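Local coordinates for odorant binding protein, antennal (Anopheles gambiae, PDB 3R1P) that probably binds and carries odorant molecules in the mosquito antenna, and holds a palmitic acid molecule among its helices in this crystal, at residues A[116-119]-A[120-124]; A[105-108]-A[109-113]. All coordinates share one frame; numbering follows the deposited sequence.

Interaction 1 lies on helix 114-125 and interaction 2 on the end of helix 99-110 and the short turn after it, so the two follow each other along the chain, with centres about 13 Å apart. They meet where the chain folds back: the rings of Phe-120 and Phe-111 pack edge-to-face, Phe-120 CE2 lying 3.6 Å from Phe-111 CE2, and Val-117 CG2 rests 3.4 Å from Phe-111 O. Both contacts also touch the palmitic acid. Phe-120 and Leu-123 of interaction 1 and Val-107 and Phe-111 of interaction 2 present hydrocarbon to its chain, so the paired phenylalanines tie helix 114-125 to the turn that follows helix 99-110 and help wall the ligand pocket.

Interaction 1: residues A[116-119]-A[120-124]; sequences EVIK and FCHLL. With PLM (palmitic acid), chain G.
Ile-118 and His-122, one turn apart, lie side by side and point the same way. Ile-118 CG2 sits over a face of the imidazole, 3.7 Å from the His-122 ring centroid and 29° off its normal, a CH-pi contact. Ile-118 O also lies over a face, 3.3 Å from His-122 CG near the rim, while accepting the bond from His-122 N at 2.8 Å. A branched aliphatic side chain suits this place because its CG2 methyl can lie on the flat pi face, leaving the ring nitrogens their in-plane directions for polar partners.

Around the helix, Phe-120 turns to the ligand. Its CG is anti to the carbonyl carbon (chi1 -76°), which brings the ring back along the preceding turn: Phe-120 CD2 is 3.2 Å from Glu-116 O, which lies at the ring edge near its plane. The same oxygen takes a nearly straight bond from Phe-120 N (171°). Palmitic acid runs past the aromatic obliquely, its CC atom 3.6 Å from Phe-120 CB and its C6 3.9 Å from Phe-120 CE1. A flat, apolar ring suits this place, offering hydrocarbon to the ligand while its C-H edge meets the carbonyl oxygen. Branched Leu-123 adds apolar surface, its CD2 4.1 Å from C4 of the palmitic acid.

Further out, the thiol of Cys-121 allows a disulfide that ties the helix to Cys-35. Glu-116 OE2 accepts a hydrogen bond from the backbone N of Ala-113, the N-cap residue, half of a capping box: the Ala-113 methyl has no acceptor for Glu-116 N. Leu-124 touches Ala-14 of helix 11-25 and Tyr-49 and Leu-53 of helix 44-56. A disulfide-linked helical bundle enclosing an apolar pocket is characteristic of the PBP/GOBP fold; here helix 114-125 contributes Phe-120 and Leu-123 to that pocket.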
ATOM      1  N   GLU A 116       9.518  -7.634  -4.402  1.00 37.55           N
ATOM      2  CA  GLU A 116       8.721  -6.437  -4.684  1.00 36.56           C
ATOM      3  C   GLU A 116       8.333  -5.692  -3.422  1.00 37.04           C
ATOM      4  O   GLU A 116       8.517  -4.474  -3.374  1.00 38.00           O
ATOM      5  CB  GLU A 116       7.519  -6.692  -5.608  1.00 38.30           C
ATOM      6  CG  GLU A 116       6.749  -7.979  -5.357  1.00 49.83           C
ATOM      7  CD  GLU A 116       6.036  -8.551  -6.560  1.00 67.73           C
ATOM      8  OE1 GLU A 116       6.334  -8.125  -7.700  1.00 64.89           O
ATOM      9  OE2 GLU A 116       5.194  -9.460  -6.373  1.00 58.06           O
ATOM     10  N   VAL A 117       7.862  -6.428  -2.384  1.00 30.37           N
ATOM     11  CA  VAL A 117       7.512  -5.823  -1.092  1.00 28.40           C
ATOM     12  C   VAL A 117       8.741  -5.076  -0.523  1.00 29.22           C
ATOM     13  O   VAL A 117       8.614  -3.910  -0.153  1.00 26.46           O
ATOM     14  CB  VAL A 117       6.895  -6.838  -0.086  1.00 31.78           C
ATOM     15  CG1 VAL A 117       6.587  -6.190   1.259  1.00 31.01           C
ATOM     16  CG2 VAL A 117       5.629  -7.479  -0.656  1.00 31.98           C
ATOM     17  N   ILE A 118       9.925  -5.734  -0.506  1.00 24.67           N
ATOM     18  CA  ILE A 118      11.185  -5.174   0.005  1.00 23.96           C
ATOM     19  C   ILE A 118      11.580  -3.855  -0.701  1.00 27.55           C
ATOM     20  O   ILE A 118      11.930  -2.886  -0.029  1.00 26.01           O
ATOM     21  CB  ILE A 118      12.329  -6.243   0.013  1.00 26.99           C
ATOM     22  CG1 ILE A 118      12.037  -7.348   1.051  1.00 27.50           C
ATOM     23  CG2 ILE A 118      13.695  -5.609   0.300  1.00 27.39           C
ATOM     24  CD1 ILE A 118      12.957  -8.627   0.984  1.00 30.42           C
ATOM     25  N   LYS A 119      11.501  -3.825  -2.041  1.00 25.41           N
ATOM     26  CA  LYS A 119      11.823  -2.645  -2.848  1.00 26.24           C
ATOM     27  C   LYS A 119      10.957  -1.437  -2.479  1.00 31.10           C
ATOM     28  O   LYS A 119      11.511  -0.363  -2.241  1.00 30.11           O
ATOM     29  CB  LYS A 119      11.735  -2.960  -4.342  1.00 29.86           C
ATOM     30  CG  LYS A 119      12.950  -3.748  -4.844  1.00 48.47           C
ATOM     31  CD  LYS A 119      12.802  -4.153  -6.306  1.00 59.44           C
ATOM     32  CE  LYS A 119      13.937  -5.032  -6.773  1.00 66.22           C
ATOM     33  NZ  LYS A 119      13.836  -5.336  -8.223  1.00 70.58           N
ATOM     34  N   PHE A 120       9.618  -1.629  -2.371  1.00 28.75           N
ATOM     35  CA  PHE A 120       8.690  -0.570  -1.961  1.00 29.01           C
ATOM     36  C   PHE A 120       8.919  -0.210  -0.494  1.00 31.24           C
ATOM     37  O   PHE A 120       8.849   0.968  -0.129  1.00 29.38           O
ATOM     38  CB  PHE A 120       7.226  -0.974  -2.205  1.00 31.45           C
ATOM     39  CG  PHE A 120       6.821  -0.908  -3.653  1.00 33.83           C
ATOM     40  CD1 PHE A 120       6.573   0.316  -4.264  1.00 37.87           C
ATOM     41  CD2 PHE A 120       6.670  -2.066  -4.404  1.00 36.33           C
ATOM     42  CE1 PHE A 120       6.194   0.381  -5.604  1.00 39.15           C
ATOM     43  CE2 PHE A 120       6.311  -2.001  -5.747  1.00 39.48           C
ATOM     44  CZ  PHE A 120       6.070  -0.777  -6.338  1.00 38.18           C
ATOM     45  N   CYS A 121       9.239  -1.229   0.336  1.00 27.12           N
ATOM     46  CA  CYS A 121       9.539  -1.058   1.759  1.00 25.43           C
ATOM     47  C   CYS A 121      10.721  -0.101   1.926  1.00 29.89           C
ATOM     48  O   CYS A 121      10.603   0.862   2.675  1.00 30.57           O
ATOM     49  CB  CYS A 121       9.806  -2.409   2.417  1.00 24.70           C
ATOM     50  SG  CYS A 121      10.187  -2.313   4.179  1.00 26.95           S
ATOM     51  N   HIS A 122      11.833  -0.339   1.197  1.00 25.00           N
ATOM     52  CA  HIS A 122      13.036   0.492   1.247  1.00 24.55           C
ATOM     53  C   HIS A 122      12.777   1.930   0.770  1.00 29.20           C
ATOM     54  O   HIS A 122      13.214   2.879   1.419  1.00 27.40           O
ATOM     55  CB  HIS A 122      14.160  -0.127   0.404  1.00 24.70           C
ATOM     56  CG  HIS A 122      14.741  -1.393   0.967  1.00 26.98           C
ATOM     57  ND1 HIS A 122      15.634  -2.150   0.233  1.00 28.56           N
ATOM     58  CD2 HIS A 122      14.523  -2.009   2.155  1.00 27.12           C
ATOM     59  CE1 HIS A 122      15.957  -3.175   1.004  1.00 26.90           C
ATOM     60  NE2 HIS A 122      15.305  -3.139   2.167  1.00 26.61           N
ATOM     61  N   LEU A 123      12.078   2.076  -0.369  1.00 27.53           N
ATOM     62  CA  LEU A 123      11.775   3.369  -0.994  1.00 28.00           C
ATOM     63  C   LEU A 123      10.988   4.304  -0.078  1.00 32.11           C
ATOM     64  O   LEU A 123      11.326   5.485   0.035  1.00 31.51           O
ATOM     65  CB  LEU A 123      11.011   3.147  -2.318  1.00 28.34           C
ATOM     66  CG  LEU A 123      10.587   4.409  -3.079  1.00 34.14           C
ATOM     67  CD1 LEU A 123      11.794   5.138  -3.668  1.00 35.09           C
ATOM     68  CD2 LEU A 123       9.569   4.089  -4.149  1.00 37.52           C
ATOM     69  N   LEU A 124       9.953   3.769   0.567  1.00 29.20           N
ATOM     70  CA  LEU A 124       9.047   4.524   1.424  1.00 29.86           C
ATOM     71  C   LEU A 124       9.584   4.661   2.867  1.00 35.19           C
ATOM     72  O   LEU A 124       9.505   5.778   3.414  1.00 34.61           O
ATOM     73  CB  LEU A 124       7.707   3.773   1.526  1.00 29.56           C
ATOM     74  CG  LEU A 124       6.812   3.807   0.302  1.00 34.15           C
ATOM     75  CD1 LEU A 124       5.883   2.607   0.273  1.00 33.48           C
ATOM     76  CD2 LEU A 124       6.013   5.117   0.241  1.00 36.20           C
TER
HETATM   77  C1  PLM G 128       6.234   9.016  -7.401  1.00 83.88           C
HETATM   78  O1  PLM G 128       7.062   9.695  -8.049  1.00 75.15           O
HETATM   79  O2  PLM G 128       5.011   9.288  -7.404  1.00 76.33           O
HETATM   80  C2  PLM G 128       6.748   7.833  -6.599  1.00 75.17           C
HETATM   81  C3  PLM G 128       5.644   7.129  -5.802  1.00 62.13           C
HETATM   82  C4  PLM G 128       6.011   5.688  -5.440  1.00 61.37           C
HETATM   83  C5  PLM G 128       5.261   5.209  -4.195  1.00 68.03           C
HETATM   84  C6  PLM G 128       4.672   3.808  -4.365  1.00 63.78           C
HETATM   85  C7  PLM G 128       3.631   3.496  -3.288  1.00 64.24           C
HETATM   86  C8  PLM G 128       2.875   2.205  -3.589  1.00 62.99           C
HETATM   87  C9  PLM G 128       2.728   1.318  -2.355  1.00 69.02           C
HETATM   88  CA  PLM G 128       2.324  -0.102  -2.748  1.00 50.43           C
HETATM   89  CB  PLM G 128       2.389  -1.061  -1.563  1.00 55.83           C
HETATM   90  CC  PLM G 128       3.811  -1.567  -1.348  1.00 59.09           C
HETATM   91  CD  PLM G 128       3.841  -2.996  -0.810  1.00 66.02           C
HETATM   92  CE  PLM G 128       3.544  -3.123   0.687  1.00 64.49           C
HETATM   93  CF  PLM G 128       3.631  -1.814   1.470  1.00 61.08           C
HETATM   94  CG  PLM G 128       5.063  -1.473   1.825  1.00 50.82           C

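Interaction 2: residues A[105-108]-A[109-113]; sequences ETVK and CYFNA. With PLM (palmitic acid), chain G.
Phe-111 N closes the last turn of helix 99-110 by bonding to Val-107 O at 2.7 Å, after Cys-109 N and Tyr-110 N have bonded to Glu-105 O and Thr-106 O; Phe-111 itself then leaves helical geometry with a positive psi of 64°. The side chains of the closing pair meet as well. Val-107 CG1 approaches the Phe-111 ring at its edge, near the ring plane, 3.9 Å from CD1.

Both residues face the palmitic acid. With CG1 anti to the backbone N (chi1 170°), Val-107 spreads its two methyls along the fatty-acid chain: CG1 is 3.6 Å from ligand atom CE, and CG2 is 3.9 Å from ligand atom CB. Phe-111 CE1 stands 4.1 Å from ligand atom CA, the ring meeting the chain obliquely. Compact branched and flat aromatic groups suit such a wall, since both offer hydrocarbon to hydrocarbon. Tyr-110 also meets the Phe-111 ring: its CD2 lies 3.6 Å above the plane of one face, toward the rim, and Phe-111 CE1 lies in plane at the edge of the Tyr-110 ring, which probably helps to fix the tilt of the phenylalanine. Being a tyrosine, it also has a hydroxyl, which reaches Thr-88 OG1 and hydrogen-bonds with it.

Two polar side chains find partners within the same helix. Thr-106 OG1 bonds back to the carbonyl of Thr-102, a common way for a buried threonine to satisfy its hydroxyl inside a helix. Lys-108 is bent at each torsion beyond CG and curls back so that its NZ bonds to Tyr-104 OH.

Cys-109 joins helix 99-110 to helix 88-91 through its disulfide with Cys-91. Thr-106 and Tyr-110 rest on Leu-69 of helix 69-72, Val-107 packs against Ile-50 and Phe-54 of helix 44-56, and the turn from Phe-111 to Ala-113 leads directly into helix 114-125.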
ATOM      1  N   GLU A 105      -5.638  -6.478   1.146  1.00 20.96           N
ATOM      2  CA  GLU A 105      -5.926  -7.639   0.300  1.00 21.52           C
ATOM      3  C   GLU A 105      -5.431  -7.448  -1.131  1.00 24.56           C
ATOM      4  O   GLU A 105      -4.982  -8.413  -1.750  1.00 24.50           O
ATOM      5  CB  GLU A 105      -7.412  -7.989   0.304  1.00 22.88           C
ATOM      6  CG  GLU A 105      -7.904  -8.640   1.588  1.00 31.25           C
ATOM      7  CD  GLU A 105      -9.339  -9.139   1.529  1.00 45.07           C
ATOM      8  OE1 GLU A 105      -9.834  -9.437   0.417  1.00 37.25           O
ATOM      9  OE2 GLU A 105      -9.964  -9.258   2.609  1.00 41.84           O
ATOM     10  N   THR A 106      -5.503  -6.211  -1.652  1.00 18.85           N
ATOM     11  CA  THR A 106      -5.030  -5.911  -3.014  1.00 17.93           C
ATOM     12  C   THR A 106      -3.495  -6.115  -3.085  1.00 19.92           C
ATOM     13  O   THR A 106      -3.009  -6.762  -4.015  1.00 17.80           O
ATOM     14  CB  THR A 106      -5.490  -4.503  -3.468  1.00 17.40           C
ATOM     15  OG1 THR A 106      -6.913  -4.424  -3.432  1.00 17.07           O
ATOM     16  CG2 THR A 106      -4.987  -4.134  -4.865  1.00 15.06           C
ATOM     17  N   VAL A 107      -2.748  -5.569  -2.096  1.00 16.74           N
ATOM     18  CA  VAL A 107      -1.283  -5.695  -2.013  1.00 16.80           C
ATOM     19  C   VAL A 107      -0.871  -7.174  -1.867  1.00 21.16           C
ATOM     20  O   VAL A 107       0.019  -7.629  -2.586  1.00 19.49           O
ATOM     21  CB  VAL A 107      -0.674  -4.769  -0.932  1.00 21.30           C
ATOM     22  CG1 VAL A 107       0.802  -5.075  -0.667  1.00 21.10           C
ATOM     23  CG2 VAL A 107      -0.839  -3.315  -1.341  1.00 20.77           C
ATOM     24  N   LYS A 108      -1.560  -7.919  -0.986  1.00 18.64           N
ATOM     25  CA  LYS A 108      -1.330  -9.361  -0.777  1.00 19.40           C
ATOM     26  C   LYS A 108      -1.480 -10.141  -2.081  1.00 24.32           C
ATOM     27  O   LYS A 108      -0.654 -10.999  -2.382  1.00 25.61           O
ATOM     28  CB  LYS A 108      -2.299  -9.916   0.284  1.00 21.07           C
ATOM     29  CG  LYS A 108      -1.890  -9.587   1.721  1.00 37.75           C
ATOM     30  CD  LYS A 108      -0.551 -10.226   2.179  1.00 45.19           C
ATOM     31  CE  LYS A 108      -0.581 -11.742   2.310  1.00 50.10           C
ATOM     32  NZ  LYS A 108      -1.507 -12.214   3.385  1.00 59.00           N
ATOM     33  N   CYS A 109      -2.518  -9.804  -2.867  1.00 20.41           N
ATOM     34  CA  CYS A 109      -2.828 -10.415  -4.155  1.00 20.02           C
ATOM     35  C   CYS A 109      -1.754 -10.072  -5.208  1.00 26.98           C
ATOM     36  O   CYS A 109      -1.226 -10.972  -5.860  1.00 27.61           O
ATOM     37  CB  CYS A 109      -4.223  -9.963  -4.592  1.00 19.19           C
ATOM     38  SG  CYS A 109      -4.808 -10.640  -6.167  1.00 22.17           S
ATOM     39  N   TYR A 110      -1.465  -8.768  -5.380  1.00 25.95           N
ATOM     40  CA  TYR A 110      -0.579  -8.224  -6.412  1.00 27.17           C
ATOM     41  C   TYR A 110       0.925  -8.301  -6.154  1.00 32.94           C
ATOM     42  O   TYR A 110       1.672  -8.670  -7.058  1.00 31.76           O
ATOM     43  CB  TYR A 110      -1.018  -6.806  -6.790  1.00 28.70           C
ATOM     44  CG  TYR A 110      -0.513  -6.352  -8.139  1.00 31.03           C
ATOM     45  CD1 TYR A 110      -0.990  -6.929  -9.316  1.00 33.26           C
ATOM     46  CD2 TYR A 110       0.425  -5.331  -8.245  1.00 32.11           C
ATOM     47  CE1 TYR A 110      -0.513  -6.529 -10.564  1.00 34.86           C
ATOM     48  CE2 TYR A 110       0.887  -4.899  -9.489  1.00 33.16           C
ATOM     49  CZ  TYR A 110       0.402  -5.488 -10.649  1.00 42.68           C
ATOM     50  OH  TYR A 110       0.852  -5.068 -11.884  1.00 47.57           O
ATOM     51  N   PHE A 111       1.368  -7.912  -4.949  1.00 31.72           N
ATOM     52  CA  PHE A 111       2.786  -7.947  -4.577  1.00 33.16           C
ATOM     53  C   PHE A 111       3.073  -9.202  -3.748  1.00 40.61           C
ATOM     54  O   PHE A 111       3.404  -9.122  -2.570  1.00 40.09           O
ATOM     55  CB  PHE A 111       3.223  -6.638  -3.874  1.00 34.55           C
ATOM     56  CG  PHE A 111       2.948  -5.389  -4.681  1.00 36.07           C
ATOM     57  CD1 PHE A 111       1.916  -4.527  -4.330  1.00 39.46           C
ATOM     58  CD2 PHE A 111       3.695  -5.096  -5.819  1.00 38.37           C
ATOM     59  CE1 PHE A 111       1.664  -3.371  -5.078  1.00 40.49           C
ATOM     60  CE2 PHE A 111       3.432  -3.946  -6.573  1.00 41.42           C
ATOM     61  CZ  PHE A 111       2.427  -3.087  -6.193  1.00 39.73           C
ATOM     62  N   ASN A 112       2.899 -10.372  -4.382  1.00 40.64           N
ATOM     63  CA  ASN A 112       3.086 -11.683  -3.756  1.00 42.04           C
ATOM     64  C   ASN A 112       4.560 -12.076  -3.572  1.00 48.05           C
ATOM     65  O   ASN A 112       4.868 -12.847  -2.660  1.00 48.63           O
ATOM     66  CB  ASN A 112       2.312 -12.769  -4.518  1.00 44.12           C
ATOM     67  CG  ASN A 112       2.515 -12.766  -6.019  1.00 66.55           C
ATOM     68  OD1 ASN A 112       3.601 -12.485  -6.542  1.00 59.82           O
ATOM     69  ND2 ASN A 112       1.450 -13.035  -6.747  1.00 59.54           N
ATOM     70  N   ALA A 113       5.461 -11.562  -4.443  1.00 44.74           N
ATOM     71  CA  ALA A 113       6.899 -11.841  -4.376  1.00 44.66           C
ATOM     72  C   ALA A 113       7.570 -10.983  -3.307  1.00 48.52           C
ATOM     73  O   ALA A 113       7.287  -9.790  -3.204  1.00 47.57           O
ATOM     74  CB  ALA A 113       7.557 -11.613  -5.729  1.00 45.34           C
TER
HETATM   75  C1  PLM G 128       6.234   9.016  -7.401  1.00 83.88           C
HETATM   76  O1  PLM G 128       7.062   9.695  -8.049  1.00 75.15           O
HETATM   77  O2  PLM G 128       5.011   9.288  -7.404  1.00 76.33           O
HETATM   78  C2  PLM G 128       6.748   7.833  -6.599  1.00 75.17           C
HETATM   79  C3  PLM G 128       5.644   7.129  -5.802  1.00 62.13           C
HETATM   80  C4  PLM G 128       6.011   5.688  -5.440  1.00 61.37           C
HETATM   81  C5  PLM G 128       5.261   5.209  -4.195  1.00 68.03           C
HETATM   82  C6  PLM G 128       4.672   3.808  -4.365  1.00 63.78           C
HETATM   83  C7  PLM G 128       3.631   3.496  -3.288  1.00 64.24           C
HETATM   84  C8  PLM G 128       2.875   2.205  -3.589  1.00 62.99           C
HETATM   85  C9  PLM G 128       2.728   1.318  -2.355  1.00 69.02           C
HETATM   86  CA  PLM G 128       2.324  -0.102  -2.748  1.00 50.43           C
HETATM   87  CB  PLM G 128       2.389  -1.061  -1.563  1.00 55.83           C
HETATM   88  CC  PLM G 128       3.811  -1.567  -1.348  1.00 59.09           C
HETATM   89  CD  PLM G 128       3.841  -2.996  -0.810  1.00 66.02           C
HETATM   90  CE  PLM G 128       3.544  -3.123   0.687  1.00 64.49           C
HETATM   91  CF  PLM G 128       3.631  -1.814   1.470  1.00 61.08           C
HETATM   92  CG  PLM G 128       5.063  -1.473   1.825  1.00 50.82           C